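Minor fimbrium subunit Mfa5 (PDB 6TO1) serves as an accessory subunit of the minor fimbriae, adhesive filaments through which Porphyromonas gingivalis forms biofilms and attaches to host cells and other oral bacteria. Local coordinates at residues 265-270 against 295-300; 278-281 against 286-289; 328-331 against 337-340. One frame throughout, in Å; residues are numbered along the deposited sequence.

Interaction 1 of 3, residues 265-270 against 295-300; sequences LVIQGA and SKVGRR
Ile-267, on helix 262-272, and Val-297, on strand 296-298, lean on each other in a small helix-on-sheet contact. The strand is one of the two inner strands of a short four-stranded mixed sheet, separate from the six-stranded sheet that carries strands 126-133 and 227-234 of the von Willebrand factor type A domain. Ile-267 sends CG1 and CD1 across and meets Val-297 flank to flank, the two side chains slanting past one another; CG1 of Ile-267 lies 3.8 Å from CG1 of Val-297. One valine branch thus does the work on the strand side. It points at the helix because it sits beside its own backbone N and opposite the carbonyl carbon (chi1 -59°). The isoleucine has the same kind of first torsion, with CG1 beside N and CG2 turned opposite to N, and its second torsion is extended (171°), which carries CD1 onward to the residue just before the strand. Val-266 adds a looser touch from the preceding position on the helix, its CG1 4.2 Å from CG1 of Val-297, while Phe-339 and Leu-370 pack on Val-266. Ile-263, one turn earlier on the helix, also covers Val-297. All the touching residues are buried, and apolar packing joins the two segments. The polar group of Ser-295 is engaged elsewhere: OG bonds to the carbonyl oxygen of Pro-334 and to the backbone N of Thr-292. Lys-296 faces the other way, as expected from the alternation of a strand, and its backbone is paired with Tyr-335 and Tyr-337. Just ahead of the strand the methyl CD1 of Ile-267 rests 3.8 Å from the carbonyl oxygen of Ser-295.

Interaction 2 of 3, residues 278-281 against 286-289; sequences VSNN and LTPN. With CA (calcium ion), chain F.
Pro-288 presses its ring against the chain at Val-278 and Ser-279, and this is the tight, buried part of the contact. CG of Pro-288 comes to 3.3 Å from the carbonyl oxygen of Ser-279, a buried acceptor for which the model offers no hydrogen-bond partner. The same ring carbon lies 3.9 Å from CG1 of Val-278, the two side chains running past each other in opposite directions. Phe-318 and Tyr-327 also pack on the proline. Asn-280 crosses the ring at about a right angle, with CD of Pro-288 3.6 Å from its OD1. Beyond it the contact opens into a calcium-binding loop, where the two segments are joined through the metal. Calcium is held by the backbone oxygens of Asn-281 and Leu-286, each at 2.2 Å from the ion, and by OD1 of Asn-280 at a longer 2.8 Å. Thr-284, through both O and OG1, and OD2 of Asp-319 complete the six protein ligands. With CG opposite the backbone N (chi1 176°), Asn-280 brings OD1 to 3.1 Å from the oxygen of Leu-286, a closeness of two acceptors explained by the shared cation. On this looser side Leu-286 and Thr-287 are exposed, and CG2 of Thr-287 comes no nearer than 4.1 Å to OD1 of Asn-280.

Interaction 3 of 3, residues 328-331 against 337-340; sequences EPRF and YYFP
The chain turns through a type I beta turn from Glu-328 to Phe-331, closed by a weak 3.4 Å bond from N of Phe-331 to O of Glu-328, while Tyr-337 and Tyr-338 end strand 336-338, with CA of Tyr-337 5.5 Å from CA of Glu-328. The turn starts the connection of an antiparallel hairpin, strands 326-327 and 336-338 of the small sheet, in which the backbone of Tyr-338 pairs with Val-326. The side chains of Glu-328 and Tyr-338 meet beside this junction. The phenol OH of Tyr-338 donates to OE1 of Glu-328 at 2.6 Å, using the anti lone pair of that oxygen. OE1 lies at the edge of the ring, in its plane, whereas the carboxylate as a whole is turned 74° from the ring. Farther back, CB of Glu-328 rests 3.7 Å from CE2 of Tyr-338, adding carbon packing to the bond. Phe-252, edge-to-face with Tyr-338, is a further neighbour of the ring. The glutamate folds back over its own turn because its chain bends at the second torsion (chi2 46°). There Arg-330 grips it side-on with two nitrogens: NH2 reaches OE1 of Glu-328 at 2.9 Å, and NE reaches OE2 of Glu-328 at 3.0 Å. The NE bond is nearly straight, although it comes from above the carboxylate plane. The backbone N of Arg-330 also bonds OE2, on the anti side, so the turn itself holds the acid. Each carboxylate oxygen therefore takes two donors, and both the position and the rotation of the group are fixed. Such a buried carboxylate, paired with a guanidinium and supplied with two further donors, would be expected to stay ionised, and its charge probably strengthens the short bond from the phenol.

Overall arrangement
From the N terminus, segment 265-270 of helix 262-272 opens interaction 1, which closes 25 residues later at 295-300, on strand 296-298. Interaction 2 falls within that span: it closes a short calcium-binding loop between 278-281 and 286-289, shortly after helix 274-277. Interaction 3 follows in series, joining the turn at 328-331 to strand 336-338, and none of the three loops crosses another. Strands 296-298 and 336-338 are parallel neighbours in the small sheet, which unites interactions 1 and 3; Phe-339 also packs on Val-266. Tyr-337 OH bonds to Asn-289 O, tying interaction 3 to the calcium loop, while Ala-270 touches Val-278 between interactions 1 and 2.

Interaction 1 of 3, residues 265-270 against 295-300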
ATOM      1  N   LEU A 265     -21.091  36.000  25.268  1.00 18.13           N
ATOM      2  CA  LEU A 265     -20.315  35.806  26.481  1.00 15.31           C
ATOM      3  C   LEU A 265     -19.444  37.009  26.795  1.00 16.18           C
ATOM      4  O   LEU A 265     -19.319  37.401  27.960  1.00 19.76           O
ATOM      5  CB  LEU A 265     -19.434  34.563  26.344  1.00 18.11           C
ATOM      6  CG  LEU A 265     -20.166  33.231  26.458  1.00 16.50           C
ATOM      7  CD1 LEU A 265     -19.223  32.095  26.021  1.00 19.57           C
ATOM      8  CD2 LEU A 265     -20.673  33.033  27.880  1.00 17.34           C
ATOM      9  N   VAL A 266     -18.776  37.568  25.786  1.00 18.76           N
ATOM     10  CA  VAL A 266     -17.878  38.664  26.081  1.00 15.90           C
ATOM     11  C   VAL A 266     -18.667  39.909  26.431  1.00 19.73           C
ATOM     12  O   VAL A 266     -18.230  40.715  27.261  1.00 19.31           O
ATOM     13  CB  VAL A 266     -16.895  38.917  24.921  1.00 16.70           C
ATOM     14  CG1 VAL A 266     -17.507  39.663  23.758  1.00 14.60           C
ATOM     15  CG2 VAL A 266     -15.715  39.687  25.430  1.00 17.66           C
ATOM     16  N   ILE A 267     -19.837  40.094  25.822  1.00 15.08           N
ATOM     17  CA  ILE A 267     -20.649  41.263  26.144  1.00 16.84           C
ATOM     18  C   ILE A 267     -21.170  41.153  27.567  1.00 17.53           C
ATOM     19  O   ILE A 267     -21.012  42.071  28.374  1.00 19.33           O
ATOM     20  CB  ILE A 267     -21.789  41.428  25.123  1.00 19.26           C
ATOM     21  CG1 ILE A 267     -21.206  41.871  23.782  1.00 17.76           C
ATOM     22  CG2 ILE A 267     -22.828  42.452  25.620  1.00 19.33           C
ATOM     23  CD1 ILE A 267     -22.211  41.860  22.615  1.00 22.03           C
ATOM     24  N   GLN A 268     -21.775  40.009  27.908  1.00 19.96           N
ATOM     25  CA  GLN A 268     -22.245  39.820  29.274  1.00 19.21           C
ATOM     26  C   GLN A 268     -21.093  39.913  30.254  1.00 20.82           C
ATOM     27  O   GLN A 268     -21.245  40.471  31.342  1.00 19.70           O
ATOM     28  CB  GLN A 268     -22.952  38.475  29.439  1.00 17.89           C
ATOM     29  CG  GLN A 268     -23.558  38.273  30.815  1.00 22.57           C
ATOM     30  CD  GLN A 268     -24.757  39.187  31.054  1.00 22.96           C
ATOM     31  OE1 GLN A 268     -25.809  39.001  30.463  1.00 22.75           O
ATOM     32  NE2 GLN A 268     -24.582  40.188  31.900  1.00 24.89           N
ATOM     33  N   GLY A 269     -19.933  39.353  29.897  1.00 21.74           N
ATOM     34  CA  GLY A 269     -18.812  39.379  30.820  1.00 19.69           C
ATOM     35  C   GLY A 269     -18.348  40.790  31.086  1.00 20.48           C
ATOM     36  O   GLY A 269     -18.060  41.165  32.226  1.00 21.31           O
ATOM     37  N   ALA A 270     -18.311  41.610  30.035  1.00 20.18           N
ATOM     38  CA  ALA A 270     -17.867  42.983  30.181  1.00 18.31           C
ATOM     39  C   ALA A 270     -18.907  43.842  30.875  1.00 25.27           C
ATOM     40  O   ALA A 270     -18.550  44.858  31.467  1.00 21.32           O
ATOM     41  CB  ALA A 270     -17.534  43.579  28.803  1.00 21.51           C
ATOM     42  N   SER A 295     -24.339  46.908  22.729  1.00 18.95           N
ATOM     43  CA  SER A 295     -23.045  47.175  22.107  1.00 20.40           C
ATOM     44  C   SER A 295     -22.703  46.160  21.022  1.00 19.81           C
ATOM     45  O   SER A 295     -23.268  45.073  20.933  1.00 21.49           O
ATOM     46  CB  SER A 295     -21.954  47.178  23.170  1.00 19.74           C
ATOM     47  OG  SER A 295     -22.138  48.251  24.074  1.00 20.15           O
ATOM     48  N   LYS A 296     -21.715  46.518  20.205  1.00 18.98           N
ATOM     49  CA  LYS A 296     -21.316  45.745  19.044  1.00 20.87           C
ATOM     50  C   LYS A 296     -19.849  45.365  19.211  1.00 20.82           C
ATOM     51  O   LYS A 296     -19.035  46.174  19.670  1.00 18.66           O
ATOM     52  CB  LYS A 296     -21.533  46.532  17.755  1.00 22.71           C
ATOM     53  CG  LYS A 296     -22.959  47.113  17.599  1.00 21.50           C
ATOM     54  CD  LYS A 296     -24.002  46.047  17.347  1.00 20.43           C
ATOM     55  CE  LYS A 296     -25.340  46.706  16.932  1.00 24.48           C
ATOM     56  NZ  LYS A 296     -26.421  45.714  16.708  1.00 27.48           N
ATOM     57  N   VAL A 297     -19.531  44.132  18.859  1.00 16.36           N
ATOM     58  CA  VAL A 297     -18.172  43.620  18.973  1.00 17.72           C
ATOM     59  C   VAL A 297     -17.697  43.129  17.624  1.00 17.79           C
ATOM     60  O   VAL A 297     -18.483  42.844  16.716  1.00 17.51           O
ATOM     61  CB  VAL A 297     -18.065  42.503  20.040  1.00 17.66           C
ATOM     62  CG1 VAL A 297     -18.520  43.051  21.403  1.00 19.08           C
ATOM     63  CG2 VAL A 297     -18.875  41.265  19.651  1.00 21.20           C
ATOM     64  N   GLY A 298     -16.377  43.004  17.497  1.00 17.06           N
ATOM     65  CA  GLY A 298     -15.814  42.672  16.202  1.00 16.47           C
ATOM     66  C   GLY A 298     -16.362  41.354  15.671  1.00 18.08           C
ATOM     67  O   GLY A 298     -16.550  40.385  16.415  1.00 18.96           O
ATOM     68  N   ARG A 299     -16.623  41.329  14.368  0.51 18.42           N
ATOM     69  CA  ARG A 299     -17.085  40.110  13.716  0.51 18.47           C
ATOM     70  C   ARG A 299     -15.982  39.057  13.657  0.51 17.37           C
ATOM     71  O   ARG A 299     -14.795  39.346  13.844  0.51 19.45           O
ATOM     72  CB  ARG A 299     -17.567  40.427  12.299  0.51 18.29           C
ATOM     73  CG  ARG A 299     -18.881  41.190  12.281  0.51 23.39           C
ATOM     74  CD  ARG A 299     -19.309  41.544  10.871  0.51 20.06           C
ATOM     75  NE  ARG A 299     -20.733  41.846  10.817  0.51 19.51           N
ATOM     76  CZ  ARG A 299     -21.700  40.929  10.751  0.51 32.95           C
ATOM     77  NH1 ARG A 299     -21.406  39.632  10.731  0.51 30.23           N
ATOM     78  NH2 ARG A 299     -22.965  41.322  10.713  0.51 29.01           N
ATOM     79  N   ARG A 300     -16.387  37.814  13.372  1.00 16.30           N
ATOM     80  CA  ARG A 300     -15.419  36.751  13.131  1.00 18.00           C
ATOM     81  C   ARG A 300     -15.473  36.253  11.691  1.00 19.67           C
ATOM     82  O   ARG A 300     -14.839  35.246  11.375  1.00 18.06           O
ATOM     83  CB  ARG A 300     -15.605  35.580  14.111  1.00 18.37           C
ATOM     84  CG  ARG A 300     -16.986  34.998  14.172  1.00 18.39           C
ATOM     85  CD  ARG A 300     -16.973  33.760  15.082  1.00 23.37           C
ATOM     86  NE  ARG A 300     -18.291  33.170  15.235  1.00 25.60           N
ATOM     87  CZ  ARG A 300     -19.093  33.363  16.282  1.00 21.10           C
ATOM     88  NH1 ARG A 300     -18.717  34.138  17.290  1.00 19.53           N
ATOM     89  NH2 ARG A 300     -20.294  32.792  16.296  1.00 23.32           N
TER

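Interaction 2 of 3, residues 278-281 against 286-289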
ATOM      1  N   VAL A 278     -12.386  45.488  29.290  1.00 19.24           N
ATOM      2  CA  VAL A 278     -12.360  46.582  28.329  1.00 18.26           C
ATOM      3  C   VAL A 278     -11.066  47.372  28.476  1.00 22.20           C
ATOM      4  O   VAL A 278     -10.771  47.901  29.554  1.00 23.41           O
ATOM      5  CB  VAL A 278     -13.577  47.501  28.493  1.00 21.10           C
ATOM      6  CG1 VAL A 278     -13.539  48.586  27.464  1.00 22.15           C
ATOM      7  CG2 VAL A 278     -14.859  46.708  28.382  1.00 21.29           C
ATOM      8  N   SER A 279     -10.332  47.482  27.367  1.00 20.22           N
ATOM      9  CA  SER A 279      -9.139  48.306  27.234  1.00 20.05           C
ATOM     10  C   SER A 279      -9.224  49.598  28.031  1.00 21.09           C
ATOM     11  O   SER A 279     -10.001  50.495  27.685  1.00 20.16           O
ATOM     12  CB  SER A 279      -8.914  48.654  25.764  1.00 21.48           C
ATOM     13  OG  SER A 279     -10.024  49.373  25.252  1.00 17.66           O
ATOM     14  N   ASN A 280      -8.390  49.705  29.064  1.00 24.63           N
ATOM     15  CA  ASN A 280      -8.241  50.963  29.785  1.00 25.88           C
ATOM     16  C   ASN A 280      -6.895  51.001  30.497  1.00 23.20           C
ATOM     17  O   ASN A 280      -6.514  50.022  31.141  1.00 23.67           O
ATOM     18  CB  ASN A 280      -9.336  51.140  30.809  1.00 25.37           C
ATOM     19  CG  ASN A 280      -9.138  52.414  31.636  1.00 33.66           C
ATOM     20  OD1 ASN A 280      -8.917  53.493  31.074  1.00 31.88           O
ATOM     21  ND2 ASN A 280      -9.160  52.278  32.962  1.00 35.42           N
ATOM     22  N   ASN A 281      -6.185  52.129  30.387  1.00 29.12           N
ATOM     23  CA  ASN A 281      -4.971  52.346  31.168  1.00 27.09           C
ATOM     24  C   ASN A 281      -5.376  52.999  32.483  1.00 28.36           C
ATOM     25  O   ASN A 281      -5.764  54.169  32.476  1.00 29.71           O
ATOM     26  CB  ASN A 281      -3.987  53.234  30.422  1.00 31.29           C
ATOM     27  CG  ASN A 281      -2.628  53.304  31.112  1.00 32.23           C
ATOM     28  OD1 ASN A 281      -2.521  53.134  32.332  1.00 39.66           O
ATOM     29  ND2 ASN A 281      -1.586  53.537  30.332  1.00 42.36           N
ATOM     30  N   LEU A 286      -8.000  59.245  30.772  1.00 31.56           N
ATOM     31  CA  LEU A 286      -8.839  58.820  29.662  1.00 36.12           C
ATOM     32  C   LEU A 286      -9.506  57.491  29.997  1.00 30.04           C
ATOM     33  O   LEU A 286      -8.870  56.565  30.513  1.00 30.16           O
ATOM     34  CB  LEU A 286      -7.993  58.718  28.401  1.00 32.63           C
ATOM     35  CG  LEU A 286      -8.634  58.156  27.128  1.00 31.48           C
ATOM     36  CD1 LEU A 286      -9.764  59.050  26.620  1.00 30.57           C
ATOM     37  CD2 LEU A 286      -7.568  57.962  26.066  1.00 34.49           C
ATOM     38  N   THR A 287     -10.804  57.412  29.754  1.00 32.51           N
ATOM     39  CA  THR A 287     -11.494  56.158  29.991  1.00 26.70           C
ATOM     40  C   THR A 287     -12.384  55.834  28.808  1.00 22.59           C
ATOM     41  O   THR A 287     -12.908  56.732  28.137  1.00 27.23           O
ATOM     42  CB  THR A 287     -12.336  56.199  31.274  1.00 43.03           C
ATOM     43  OG1 THR A 287     -13.316  57.237  31.167  1.00 47.31           O
ATOM     44  CG2 THR A 287     -11.437  56.465  32.473  1.00 45.24           C
ATOM     45  N   PRO A 288     -12.540  54.554  28.505  1.00 24.46           N
ATOM     46  CA  PRO A 288     -13.454  54.163  27.431  1.00 22.42           C
ATOM     47  C   PRO A 288     -14.897  54.312  27.886  1.00 27.85           C
ATOM     48  O   PRO A 288     -15.188  54.380  29.075  1.00 29.04           O
ATOM     49  CB  PRO A 288     -13.101  52.690  27.191  1.00 22.50           C
ATOM     50  CG  PRO A 288     -12.662  52.210  28.537  1.00 23.97           C
ATOM     51  CD  PRO A 288     -11.957  53.390  29.201  1.00 22.30           C
ATOM     52  N   ASN A 289     -15.804  54.380  26.918  1.00 21.43           N
ATOM     53  CA  ASN A 289     -17.190  54.033  27.188  1.00 20.42           C
ATOM     54  C   ASN A 289     -17.303  52.520  27.347  1.00 26.95           C
ATOM     55  O   ASN A 289     -16.635  51.762  26.637  1.00 23.12           O
ATOM     56  CB  ASN A 289     -18.083  54.513  26.056  1.00 20.78           C
ATOM     57  CG  ASN A 289     -18.312  56.008  26.125  1.00 30.81           C
ATOM     58  OD1 ASN A 289     -19.040  56.489  26.975  1.00 31.06           O
ATOM     59  ND2 ASN A 289     -17.694  56.740  25.228  1.00 34.17           N
TER
HETATM   60 CA    CA F1105      -7.128  55.584  31.505  1.00 38.35          CA

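Interaction 3 of 3, residues 328-331 against 337-340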
ATOM      1  N   GLU A 328     -13.359  51.200  20.324  1.00 18.64           N
ATOM      2  CA  GLU A 328     -13.145  51.938  19.078  1.00 19.61           C
ATOM      3  C   GLU A 328     -13.843  53.293  19.236  1.00 19.45           C
ATOM      4  O   GLU A 328     -15.063  53.402  19.029  1.00 20.02           O
ATOM      5  CB  GLU A 328     -13.703  51.163  17.880  1.00 22.71           C
ATOM      6  CG  GLU A 328     -13.649  51.901  16.547  1.00 19.70           C
ATOM      7  CD  GLU A 328     -12.312  52.572  16.281  1.00 26.65           C
ATOM      8  OE1 GLU A 328     -11.413  51.938  15.675  1.00 23.80           O
ATOM      9  OE2 GLU A 328     -12.155  53.743  16.692  1.00 23.43           O
ATOM     10  N   PRO A 329     -13.130  54.336  19.659  1.00 20.88           N
ATOM     11  CA  PRO A 329     -13.803  55.613  19.976  1.00 26.02           C
ATOM     12  C   PRO A 329     -14.309  56.370  18.763  1.00 23.43           C
ATOM     13  O   PRO A 329     -15.052  57.354  18.923  1.00 20.58           O
ATOM     14  CB  PRO A 329     -12.712  56.405  20.711  1.00 23.47           C
ATOM     15  CG  PRO A 329     -11.420  55.885  20.127  1.00 26.45           C
ATOM     16  CD  PRO A 329     -11.680  54.383  19.957  1.00 23.51           C
ATOM     17  N   ARG A 330     -13.965  55.950  17.554  1.00 25.68           N
ATOM     18  CA  ARG A 330     -14.450  56.662  16.382  1.00 25.22           C
ATOM     19  C   ARG A 330     -15.898  56.344  16.057  1.00 26.04           C
ATOM     20  O   ARG A 330     -16.466  56.988  15.173  1.00 25.25           O
ATOM     21  CB  ARG A 330     -13.582  56.350  15.161  1.00 22.77           C
ATOM     22  CG  ARG A 330     -12.190  56.906  15.312  1.00 25.32           C
ATOM     23  CD  ARG A 330     -11.318  56.496  14.181  1.00 30.56           C
ATOM     24  NE  ARG A 330     -10.886  55.111  14.357  1.00 26.37           N
ATOM     25  CZ  ARG A 330     -10.049  54.496  13.539  1.00 28.51           C
ATOM     26  NH1 ARG A 330      -9.561  55.130  12.485  1.00 24.80           N
ATOM     27  NH2 ARG A 330      -9.700  53.252  13.787  1.00 21.60           N
ATOM     28  N   PHE A 331     -16.508  55.383  16.745  1.00 23.35           N
ATOM     29  CA  PHE A 331     -17.885  55.027  16.487  1.00 21.76           C
ATOM     30  C   PHE A 331     -18.736  55.378  17.694  1.00 20.40           C
ATOM     31  O   PHE A 331     -18.253  55.370  18.828  1.00 21.49           O
ATOM     32  CB  PHE A 331     -18.055  53.538  16.157  1.00 21.09           C
ATOM     33  CG  PHE A 331     -17.370  53.141  14.884  1.00 22.78           C
ATOM     34  CD1 PHE A 331     -17.436  53.949  13.754  1.00 28.07           C
ATOM     35  CD2 PHE A 331     -16.659  51.963  14.807  1.00 28.14           C
ATOM     36  CE1 PHE A 331     -16.785  53.591  12.579  1.00 32.81           C
ATOM     37  CE2 PHE A 331     -15.997  51.598  13.622  1.00 27.16           C
ATOM     38  CZ  PHE A 331     -16.064  52.394  12.525  1.00 25.14           C
ATOM     39  N   TYR A 337     -16.479  47.611  19.814  1.00 17.99           N
ATOM     40  CA  TYR A 337     -15.278  47.081  20.451  1.00 18.49           C
ATOM     41  C   TYR A 337     -14.672  46.014  19.564  1.00 15.84           C
ATOM     42  O   TYR A 337     -15.391  45.108  19.123  1.00 17.96           O
ATOM     43  CB  TYR A 337     -15.581  46.454  21.821  1.00 20.12           C
ATOM     44  CG  TYR A 337     -16.248  47.416  22.754  1.00 20.85           C
ATOM     45  CD1 TYR A 337     -15.501  48.165  23.651  1.00 19.25           C
ATOM     46  CD2 TYR A 337     -17.606  47.625  22.684  1.00 18.81           C
ATOM     47  CE1 TYR A 337     -16.096  49.085  24.477  1.00 20.87           C
ATOM     48  CE2 TYR A 337     -18.214  48.546  23.505  1.00 19.44           C
ATOM     49  CZ  TYR A 337     -17.451  49.267  24.393  1.00 16.85           C
ATOM     50  OH  TYR A 337     -18.097  50.193  25.204  1.00 20.41           O
ATOM     51  N   TYR A 338     -13.366  46.113  19.303  1.00 16.71           N
ATOM     52  CA  TYR A 338     -12.657  44.988  18.706  1.00 14.87           C
ATOM     53  C   TYR A 338     -12.651  43.835  19.708  1.00 14.45           C
ATOM     54  O   TYR A 338     -12.571  44.039  20.925  1.00 16.57           O
ATOM     55  CB  TYR A 338     -11.237  45.393  18.301  1.00 16.34           C
ATOM     56  CG  TYR A 338     -11.221  46.517  17.265  1.00 15.54           C
ATOM     57  CD1 TYR A 338     -11.381  46.254  15.907  1.00 17.76           C
ATOM     58  CD2 TYR A 338     -11.065  47.846  17.662  1.00 21.79           C
ATOM     59  CE1 TYR A 338     -11.400  47.284  14.977  1.00 17.26           C
ATOM     60  CE2 TYR A 338     -11.039  48.874  16.737  1.00 16.21           C
ATOM     61  CZ  TYR A 338     -11.241  48.594  15.410  1.00 18.80           C
ATOM     62  OH  TYR A 338     -11.235  49.616  14.486  1.00 22.54           O
ATOM     63  N   PHE A 339     -12.765  42.619  19.189  1.00 14.21           N
ATOM     64  CA  PHE A 339     -12.972  41.402  19.965  1.00 14.98           C
ATOM     65  C   PHE A 339     -11.922  40.398  19.512  1.00 14.79           C
ATOM     66  O   PHE A 339     -12.157  39.611  18.582  1.00 16.31           O
ATOM     67  CB  PHE A 339     -14.405  40.913  19.750  1.00 15.92           C
ATOM     68  CG  PHE A 339     -14.778  39.670  20.517  1.00 17.43           C
ATOM     69  CD1 PHE A 339     -14.098  39.280  21.659  1.00 15.75           C
ATOM     70  CD2 PHE A 339     -15.836  38.910  20.079  1.00 16.00           C
ATOM     71  CE1 PHE A 339     -14.457  38.137  22.338  1.00 16.32           C
ATOM     72  CE2 PHE A 339     -16.217  37.769  20.742  1.00 15.18           C
ATOM     73  CZ  PHE A 339     -15.523  37.372  21.878  1.00 15.54           C
ATOM     74  N   PRO A 340     -10.729  40.422  20.115  1.00 16.95           N
ATOM     75  CA  PRO A 340      -9.651  39.548  19.613  1.00 18.56           C
ATOM     76  C   PRO A 340      -9.977  38.074  19.546  1.00 15.36           C
ATOM     77  O   PRO A 340      -9.461  37.395  18.643  1.00 17.91           O
ATOM     78  CB  PRO A 340      -8.490  39.848  20.581  1.00 12.19           C
ATOM     79  CG  PRO A 340      -8.639  41.313  20.817  1.00 17.29           C
ATOM     80  CD  PRO A 340     -10.168  41.517  20.950  1.00 16.71           C
TER